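Major capsid protein (Faustovirus, PDB 5J7O) probably builds the outer shell of a large DNA virus, folding as a double jelly-roll that assembles in threes. Local coordinates at residues B[120-125]-B[155-160]; B[169-174]-B[376-381]; B[527-532]-B[567-572]. One frame throughout, in Å; residues are numbered along the deposited sequence.

Contact 1: residues B[120-125]-B[155-160]; sequences PALPAF and QSYVNQ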
loop_
_atom_site.group_PDB
_atom_site.type_symbol
_atom_site.label_atom_id
_atom_site.label_comp_id
_atom_site.label_asym_id
_atom_site.label_seq_id
_atom_site.Cartn_x
_atom_site.Cartn_y
_atom_site.Cartn_z
ATOM N N PRO B 120 35.869 9.058 17.333
ATOM C CA PRO B 120 36.577 10.252 16.847
ATOM C C PRO B 120 36.740 11.328 17.910
ATOM O O PRO B 120 36.238 11.196 19.031
ATOM C CB PRO B 120 35.687 10.736 15.696
ATOM C CG PRO B 120 34.324 10.239 16.050
ATOM C CD PRO B 120 34.536 8.910 16.722
ATOM N N ALA B 121 37.449 12.399 17.563
ATOM C CA ALA B 121 37.645 13.501 18.492
ATOM C C ALA B 121 36.342 14.261 18.705
ATOM O O ALA B 121 35.492 14.349 17.813
ATOM C CB ALA B 121 38.729 14.450 17.979
ATOM N N LEU B 122 36.191 14.810 19.907
ATOM C CA LEU B 122 35.001 15.566 20.253
ATOM C C LEU B 122 34.916 16.843 19.416
ATOM O O LEU B 122 35.927 17.333 18.909
ATOM C CB LEU B 122 35.015 15.908 21.740
ATOM C CG LEU B 122 34.797 14.730 22.689
ATOM C CD1 LEU B 122 35.445 15.001 24.034
ATOM C CD2 LEU B 122 33.311 14.441 22.857
ATOM N N PRO B 123 33.714 17.391 19.250
ATOM C CA PRO B 123 33.573 18.641 18.494
ATOM C C PRO B 123 34.229 19.806 19.220
ATOM O O PRO B 123 34.557 19.742 20.406
ATOM C CB PRO B 123 32.056 18.833 18.392
ATOM C CG PRO B 123 31.472 17.482 18.663
ATOM C CD PRO B 123 32.407 16.833 19.634
ATOM N N ALA B 124 34.414 20.894 18.476
ATOM C CA ALA B 124 35.055 22.079 19.022
ATOM C C ALA B 124 34.154 22.750 20.060
ATOM O O ALA B 124 32.997 22.371 20.267
ATOM C CB ALA B 124 35.400 23.063 17.904
ATOM N N PHE B 125 34.710 23.762 20.721
ATOM C CA PHE B 125 33.959 24.526 21.706
ATOM C C PHE B 125 32.861 25.341 21.033
ATOM O O PHE B 125 33.017 25.824 19.909
ATOM C CB PHE B 125 34.889 25.461 22.481
ATOM C CG PHE B 125 35.937 24.750 23.288
ATOM C CD1 PHE B 125 35.597 23.696 24.119
ATOM C CD2 PHE B 125 37.265 25.137 23.214
ATOM C CE1 PHE B 125 36.562 23.042 24.863
ATOM C CE2 PHE B 125 38.235 24.487 23.954
ATOM C CZ PHE B 125 37.883 23.438 24.780
ATOM N N GLN B 155 28.914 18.370 24.841
ATOM C CA GLN B 155 28.822 17.359 23.798
ATOM C C GLN B 155 29.675 16.160 24.183
ATOM O O GLN B 155 30.785 16.317 24.701
ATOM C CB GLN B 155 29.264 17.911 22.436
ATOM C CG GLN B 155 28.287 18.904 21.827
ATOM C CD GLN B 155 28.723 19.388 20.458
ATOM O OE1 GLN B 155 29.721 20.096 20.326
ATOM N NE2 GLN B 155 27.976 19.003 19.429
ATOM N N SER B 156 29.149 14.965 23.933
ATOM C CA SER B 156 29.845 13.732 24.269
ATOM C C SER B 156 29.378 12.632 23.326
ATOM O O SER B 156 28.537 12.850 22.449
ATOM C CB SER B 156 29.611 13.348 25.735
ATOM O OG SER B 156 28.230 13.176 26.005
ATOM N N TYR B 157 29.938 11.440 23.510
ATOM C CA TYR B 157 29.573 10.267 22.730
ATOM C C TYR B 157 28.977 9.210 23.646
ATOM O O TYR B 157 29.499 8.953 24.736
ATOM C CB TYR B 157 30.779 9.691 21.984
ATOM C CG TYR B 157 31.360 10.625 20.950
ATOM C CD1 TYR B 157 30.639 10.967 19.813
ATOM C CD2 TYR B 157 32.631 11.160 21.106
ATOM C CE1 TYR B 157 31.166 11.820 18.863
ATOM C CE2 TYR B 157 33.168 12.011 20.161
ATOM C CZ TYR B 157 32.430 12.338 19.043
ATOM O OH TYR B 157 32.961 13.188 18.099
ATOM N N VAL B 158 27.879 8.600 23.198
ATOM C CA VAL B 158 27.190 7.562 23.949
ATOM C C VAL B 158 26.813 6.434 22.999
ATOM O O VAL B 158 26.774 6.604 21.779
ATOM C CB VAL B 158 25.925 8.095 24.663
ATOM C CG1 VAL B 158 26.301 9.047 25.788
ATOM C CG2 VAL B 158 25.003 8.782 23.665
ATOM N N ASN B 159 26.544 5.267 23.577
ATOM C CA ASN B 159 25.923 4.179 22.838
ATOM C C ASN B 159 24.409 4.294 23.001
ATOM O O ASN B 159 23.902 5.272 23.559
ATOM C CB ASN B 159 26.475 2.829 23.298
ATOM C CG ASN B 159 26.428 2.657 24.804
ATOM O OD1 ASN B 159 25.830 3.461 25.519
ATOM N ND2 ASN B 159 27.060 1.595 25.295
ATOM N N GLN B 160 23.660 3.300 22.513
ATOM C CA GLN B 160 22.204 3.387 22.588
ATOM C C GLN B 160 21.725 3.435 24.033
ATOM O O GLN B 160 20.793 4.180 24.361
ATOM C CB GLN B 160 21.552 2.214 21.855
ATOM C CG GLN B 160 20.032 2.320 21.823
ATOM C CD GLN B 160 19.360 1.107 21.219
ATOM O OE1 GLN B 160 19.735 -0.032 21.499
ATOM N NE2 GLN B 160 18.356 1.346 20.382
HETATM O O HOH W 1 30.716 21.911 22.084
HETATM O O HOH W 2 30.893 21.838 19.010
#
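Leu122 and Pro123 face Gln155 to Tyr157 with the two segments running in opposite directions, 178° apart, the CA atoms of Leu122 and Ser156 being 6.8 Å from each other. All of residues 120-125 have polyproline II backbone angles, and side chains make most of the contact. Tyr157 contributes most. With CG anti to the carbonyl carbon (chi1 -64°), its ring extends into the loop, where Leu122 CD2 lies 3.6 Å from Tyr157 CE2 and approaches obliquely. The leucine and the tyrosine lie alongside one another, pointing opposite ways, and the same Leu122 methyl also rests over the backbone of Gln155 and Ser156. Pro120 packs near the phenol end, its CG 4.1 Å from Tyr157 CZ. At the rim of the ring and in its plane, Ala121 O lies 2.8 Å from Tyr157 OH; a hydrogen bond is possible here, although another acceptor competes for the single proton. The loop joins strand 116-118 to strand 131-133 and runs antiparallel alongside strand 149-158, in a mixed sheet, apart from the eight-stranded jelly roll of residues 415-620, to which strands 473-490 and 503-521 also contribute. Farther along, Pro123 crosses the amide of Gln155, with Pro123 CB 3.3 Å from Gln155 OE1. Gln155 NE2 is hydrogen-bonded to Thr344 OG1 on the adjacent strand 341-351, which probably helps to set the amide so that OE1 is turned to the loop. A water extends this link, donating to Gln155 OE1 at 2.7 Å and to Ala124 O at 3.0 Å, though acceptors outnumber protons. The loop also meets a neighbouring copy: Ala124 packs on Asp256 and Gln155 on Thr263 of the second subunit.

Contact 2: residues B[169-174]-B[376-381]; sequences AAATNF and TLASGS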
loop_
_atom_site.group_PDB
_atom_site.type_symbol
_atom_site.label_atom_id
_atom_site.label_comp_id
_atom_site.label_asym_id
_atom_site.label_seq_id
_atom_site.Cartn_x
_atom_site.Cartn_y
_atom_site.Cartn_z
ATOM N N ALA B 169 38.727 5.396 22.047
ATOM C CA ALA B 169 38.420 4.027 22.424
ATOM C C ALA B 169 37.828 3.285 21.229
ATOM O O ALA B 169 37.550 3.869 20.179
ATOM C CB ALA B 169 37.460 3.996 23.613
ATOM N N ALA B 170 37.630 1.981 21.395
ATOM C CA ALA B 170 37.159 1.151 20.296
ATOM C C ALA B 170 35.755 1.558 19.857
ATOM O O ALA B 170 34.924 1.989 20.662
ATOM C CB ALA B 170 37.172 -0.324 20.694
ATOM N N ALA B 171 35.499 1.416 18.558
ATOM C CA ALA B 171 34.203 1.707 17.960
ATOM C C ALA B 171 34.180 1.118 16.559
ATOM O O ALA B 171 35.172 1.203 15.833
ATOM C CB ALA B 171 33.929 3.216 17.908
ATOM N N THR B 172 33.048 0.526 16.187
ATOM C CA THR B 172 32.898 -0.115 14.890
ATOM C C THR B 172 31.660 0.425 14.191
ATOM O O THR B 172 30.601 0.575 14.809
ATOM C CB THR B 172 32.794 -1.642 15.029
ATOM O OG1 THR B 172 33.942 -2.139 15.727
ATOM C CG2 THR B 172 32.719 -2.303 13.659
ATOM N N ASN B 173 31.801 0.719 12.903
ATOM C CA ASN B 173 30.673 1.154 12.098
ATOM C C ASN B 173 29.796 -0.035 11.716
ATOM O O ASN B 173 30.221 -1.193 11.745
ATOM C CB ASN B 173 31.155 1.865 10.835
ATOM C CG ASN B 173 31.767 3.223 11.123
ATOM O OD1 ASN B 173 31.330 3.935 12.027
ATOM N ND2 ASN B 173 32.780 3.594 10.347
ATOM N N PHE B 174 28.553 0.268 11.358
ATOM C CA PHE B 174 27.656 -0.730 10.801
ATOM C C PHE B 174 27.779 -0.744 9.279
ATOM O O PHE B 174 28.399 0.130 8.670
ATOM C CB PHE B 174 26.209 -0.460 11.222
ATOM C CG PHE B 174 25.907 -0.830 12.652
ATOM C CD1 PHE B 174 26.900 -1.317 13.487
ATOM C CD2 PHE B 174 24.622 -0.703 13.153
ATOM C CE1 PHE B 174 26.618 -1.659 14.799
ATOM C CE2 PHE B 174 24.334 -1.045 14.462
ATOM C CZ PHE B 174 25.334 -1.525 15.285
ATOM N N THR B 376 27.005 8.720 14.668
ATOM C CA THR B 376 28.354 9.154 14.331
ATOM C C THR B 376 29.166 7.993 13.778
ATOM O O THR B 376 29.113 6.875 14.302
ATOM C CB THR B 376 29.058 9.745 15.563
ATOM O OG1 THR B 376 28.276 10.824 16.088
ATOM C CG2 THR B 376 30.440 10.262 15.199
ATOM N N LEU B 377 29.920 8.269 12.716
ATOM C CA LEU B 377 30.827 7.287 12.141
ATOM C C LEU B 377 32.085 7.160 12.988
ATOM O O LEU B 377 32.625 8.155 13.480
ATOM C CB LEU B 377 31.214 7.683 10.717
ATOM C CG LEU B 377 30.139 7.662 9.631
ATOM C CD1 LEU B 377 30.643 8.367 8.385
ATOM C CD2 LEU B 377 29.743 6.235 9.309
ATOM N N ALA B 378 32.554 5.927 13.150
ATOM C CA ALA B 378 33.838 5.691 13.789
ATOM C C ALA B 378 34.968 5.923 12.793
ATOM O O ALA B 378 34.838 5.648 11.597
ATOM C CB ALA B 378 33.913 4.269 14.344
ATOM N N SER B 379 36.084 6.440 13.298
ATOM C CA SER B 379 37.238 6.682 12.445
ATOM C C SER B 379 37.936 5.371 12.111
ATOM O O SER B 379 38.139 4.518 12.980
ATOM C CB SER B 379 38.216 7.638 13.129
ATOM O OG SER B 379 37.603 8.884 13.410
ATOM N N GLY B 380 38.299 5.208 10.842
ATOM C CA GLY B 380 39.048 4.037 10.427
ATOM C C GLY B 380 38.277 2.737 10.456
ATOM O O GLY B 380 38.883 1.669 10.594
ATOM N N SER B 381 36.952 2.793 10.337
ATOM C CA SER B 381 36.109 1.604 10.257
ATOM C C SER B 381 35.449 1.599 8.884
ATOM O O SER B 381 34.594 2.445 8.599
ATOM C CB SER B 381 35.070 1.589 11.377
ATOM O OG SER B 381 34.324 0.384 11.367
HETATM O O HOH W 3 29.517 3.928 14.145
#
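Asn173 joins two distant parts of the chain through a polar, side-chain-to-backbone contact, linking strand 170-177, the middle strand of a three-stranded antiparallel sheet, to the loop between strands 364-375 and 389-401. Its carboxamide lies against a type II turn running from Ala378 to Ser381 and is bonded through both of its ends. OD1 of Asn173 accepts from Ala378 N at 2.6 Å in a nearly straight bond (168°), the donor lying in the carbonyl plane on a lone pair. ND2 of Asn173 gives its protons to the carbonyls at the two ends of the turn: Ser381 O at 2.8 Å, close to the amide plane, and Ala378 O at 3.2 Å, tilted further out of it. One amide thus reads both the N-H and the C=O of Ala378, much as a neighbouring backbone strand would. A bridging water donates to Asn173 OD1 and also to Thr376 O, so the oxygen receives two hydrogen bonds. The backbone of Asn173 is held as well, its N donating to Ser381 OG over 3.0 Å. Ser381 turns that hydroxyl anti to its own N (chi1 -175°), which sets it beside strand 170-177, and the same OG donates to Ser115 O. Apolar contact is modest: the methyl groups of Ala171 and Ala378 meet with their CB atoms 3.7 Å apart. Leu377 flanks the carboxamide, its CD2 3.9 Å from Asn173 OD1. Ala171 also touches Val119, and Leu377 reaches Thr335 of strand 333-336. Both ends of the buried Asn173 amide have partners, which should restrict its rotation and offset the burial of its polar atoms.

Contact 3: residues B[527-532]-B[567-572]; sequences VRVKAH and LFLNFC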
loop_
_atom_site.group_PDB
_atom_site.type_symbol
_atom_site.label_atom_id
_atom_site.label_comp_id
_atom_site.label_asym_id
_atom_site.label_seq_id
_atom_site.Cartn_x
_atom_site.Cartn_y
_atom_site.Cartn_z
ATOM N N VAL B 527 9.311 18.857 -21.588
ATOM C CA VAL B 527 9.954 17.973 -22.556
ATOM C C VAL B 527 9.237 18.111 -23.895
ATOM O O VAL B 527 8.010 18.222 -23.948
ATOM C CB VAL B 527 9.962 16.503 -22.080
ATOM C CG1 VAL B 527 10.461 15.576 -23.180
ATOM C CG2 VAL B 527 10.830 16.353 -20.844
ATOM N N ARG B 528 10.019 18.116 -24.974
ATOM C CA ARG B 528 9.510 18.180 -26.337
ATOM C C ARG B 528 10.221 17.127 -27.173
ATOM O O ARG B 528 11.418 16.887 -26.993
ATOM C CB ARG B 528 9.721 19.581 -26.934
ATOM C CG ARG B 528 9.259 19.753 -28.373
ATOM C CD ARG B 528 9.116 21.230 -28.708
ATOM N NE ARG B 528 10.048 21.671 -29.740
ATOM C CZ ARG B 528 9.698 21.959 -30.990
ATOM N NH1 ARG B 528 8.433 21.844 -31.369
ATOM N NH2 ARG B 528 10.613 22.355 -31.863
ATOM N N VAL B 529 9.479 16.488 -28.075
ATOM C CA VAL B 529 10.008 15.420 -28.918
ATOM C C VAL B 529 9.884 15.854 -30.371
ATOM O O VAL B 529 8.771 16.039 -30.878
ATOM C CB VAL B 529 9.282 14.088 -28.675
ATOM C CG1 VAL B 529 9.833 13.018 -29.595
ATOM C CG2 VAL B 529 9.422 13.669 -27.218
ATOM N N LYS B 530 11.026 16.007 -31.039
ATOM C CA LYS B 530 11.088 16.489 -32.413
ATOM C C LYS B 530 11.948 15.534 -33.228
ATOM O O LYS B 530 13.112 15.302 -32.885
ATOM C CB LYS B 530 11.657 17.910 -32.465
ATOM C CG LYS B 530 11.825 18.477 -33.860
ATOM C CD LYS B 530 12.476 19.848 -33.804
ATOM C CE LYS B 530 12.603 20.460 -35.186
ATOM N NZ LYS B 530 13.208 21.819 -35.130
ATOM N N ALA B 531 11.380 14.987 -34.301
ATOM C CA ALA B 531 12.066 13.994 -35.117
ATOM C C ALA B 531 11.840 14.297 -36.590
ATOM O O ALA B 531 10.693 14.426 -37.028
ATOM C CB ALA B 531 11.578 12.579 -34.789
ATOM N N HIS B 532 12.936 14.394 -37.347
ATOM C CA HIS B 532 12.888 14.696 -38.780
ATOM C C HIS B 532 12.149 16.008 -39.033
ATOM O O HIS B 532 11.363 16.129 -39.976
ATOM C CB HIS B 532 12.252 13.545 -39.565
ATOM C CG HIS B 532 12.687 13.466 -40.995
ATOM N ND1 HIS B 532 13.994 13.230 -41.366
ATOM C CD2 HIS B 532 11.983 13.574 -42.148
ATOM C CE1 HIS B 532 14.078 13.205 -42.684
ATOM N NE2 HIS B 532 12.873 13.411 -43.182
ATOM N N LEU B 567 10.022 9.818 -16.600
ATOM C CA LEU B 567 9.135 10.219 -17.681
ATOM C C LEU B 567 9.051 9.114 -18.725
ATOM O O LEU B 567 10.019 8.386 -18.966
ATOM C CB LEU B 567 9.599 11.529 -18.332
ATOM C CG LEU B 567 9.217 12.826 -17.608
ATOM C CD1 LEU B 567 9.989 13.006 -16.307
ATOM C CD2 LEU B 567 9.416 14.024 -18.517
ATOM N N PHE B 568 7.878 9.001 -19.344
ATOM C CA PHE B 568 7.561 7.919 -20.272
ATOM C C PHE B 568 7.027 8.536 -21.559
ATOM O O PHE B 568 5.894 9.027 -21.588
ATOM C CB PHE B 568 6.543 6.959 -19.649
ATOM C CG PHE B 568 6.297 5.712 -20.451
ATOM C CD1 PHE B 568 5.303 5.676 -21.416
ATOM C CD2 PHE B 568 7.043 4.565 -20.224
ATOM C CE1 PHE B 568 5.067 4.530 -22.149
ATOM C CE2 PHE B 568 6.810 3.414 -20.956
ATOM C CZ PHE B 568 5.821 3.397 -21.918
ATOM N N LEU B 569 7.839 8.519 -22.615
ATOM C CA LEU B 569 7.453 9.068 -23.912
ATOM C C LEU B 569 6.886 7.935 -24.762
ATOM O O LEU B 569 7.638 7.098 -25.266
ATOM C CB LEU B 569 8.648 9.721 -24.604
ATOM C CG LEU B 569 9.629 10.558 -23.778
ATOM C CD1 LEU B 569 10.767 11.056 -24.658
ATOM C CD2 LEU B 569 8.933 11.724 -23.106
ATOM N N ASN B 570 5.569 7.921 -24.941
ATOM C CA ASN B 570 4.883 6.805 -25.580
ATOM C C ASN B 570 4.598 7.100 -27.047
ATOM O O ASN B 570 4.241 8.225 -27.412
ATOM C CB ASN B 570 3.575 6.489 -24.850
ATOM C CG ASN B 570 2.872 5.273 -25.416
ATOM O OD1 ASN B 570 3.482 4.445 -26.092
ATOM N ND2 ASN B 570 1.580 5.156 -25.137
ATOM N N PHE B 571 4.748 6.071 -27.887
ATOM C CA PHE B 571 4.460 6.174 -29.312
ATOM C C PHE B 571 3.616 5.010 -29.819
ATOM O O PHE B 571 3.397 4.902 -31.032
ATOM C CB PHE B 571 5.759 6.262 -30.121
ATOM C CG PHE B 571 6.711 7.307 -29.622
ATOM C CD1 PHE B 571 6.513 8.644 -29.926
ATOM C CD2 PHE B 571 7.803 6.954 -28.848
ATOM C CE1 PHE B 571 7.390 9.608 -29.470
ATOM C CE2 PHE B 571 8.682 7.914 -28.389
ATOM C CZ PHE B 571 8.475 9.243 -28.699
ATOM N N CYS B 572 3.147 4.138 -28.931
ATOM C CA CYS B 572 2.270 3.037 -29.298
ATOM C C CYS B 572 1.022 3.080 -28.425
ATOM O O CYS B 572 0.985 3.748 -27.389
ATOM C CB CYS B 572 2.970 1.678 -29.150
ATOM S SG CYS B 572 3.416 1.249 -27.454
#
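Val527 and Val529 both point from their strand at the leucines of strand 567-570, and each valine divides its two methyls between two partners. In Val527, CG1 stands anti to the backbone N (chi1 172°) and reaches Leu569 CD2 at 4.1 Å, while CG2 passes alongside Leu567 CD2 at 3.6 Å, the two side chains running in opposite senses. Val529, two residues on and on the same face of the strand, repeats the rotamer: its CG2 meets Leu569 CD1 at 3.9 Å, crossing it at a slant, and its CG1 comes to the edge of the Phe571 ring, 4.1 Å from CZ. Leu569 is therefore forked between the valines, one methyl to each. No hydrogen bond joins the segments. The strand axes lie 10.0 Å apart and cross at -32°, the face-to-face packing of two sheets in a β-sandwich. The sheets are 415-428, 607-620, 444-453, 567-570 and 432-436, 592-597, 526-531, 534-541, whose strand orders match the BIDG and CHEF sheets of a jelly roll. Around this buried core, Leu449 of strand 444-453 touches Val527 and Leu567, Phe592 and Ile594 of strand 592-597 touch Val529 and Leu569, and Tyr545 of helix 542-552 covers both leucines.

Contacts 1, 2 and 3 come one after another along the chain without interleaving. The first two are neighbours, with centres 12 Å apart, and touch directly: Pro120 packs on Thr376, Leu377 and Ser379, and the Tyr157 ring also touches Thr376. Strand 149-158 and strand 364-375, which leads into the loop of contact 2, belong to the same seven-stranded sheet. Contact 3 lies on the opposite side of the chain's centre, its centre 54 Å and 50 Å from those of contacts 1 and 2. It joins the two sheets of the jelly roll of residues 415-620, whereas contacts 1 and 2 join loops to strands on the other side of that centre.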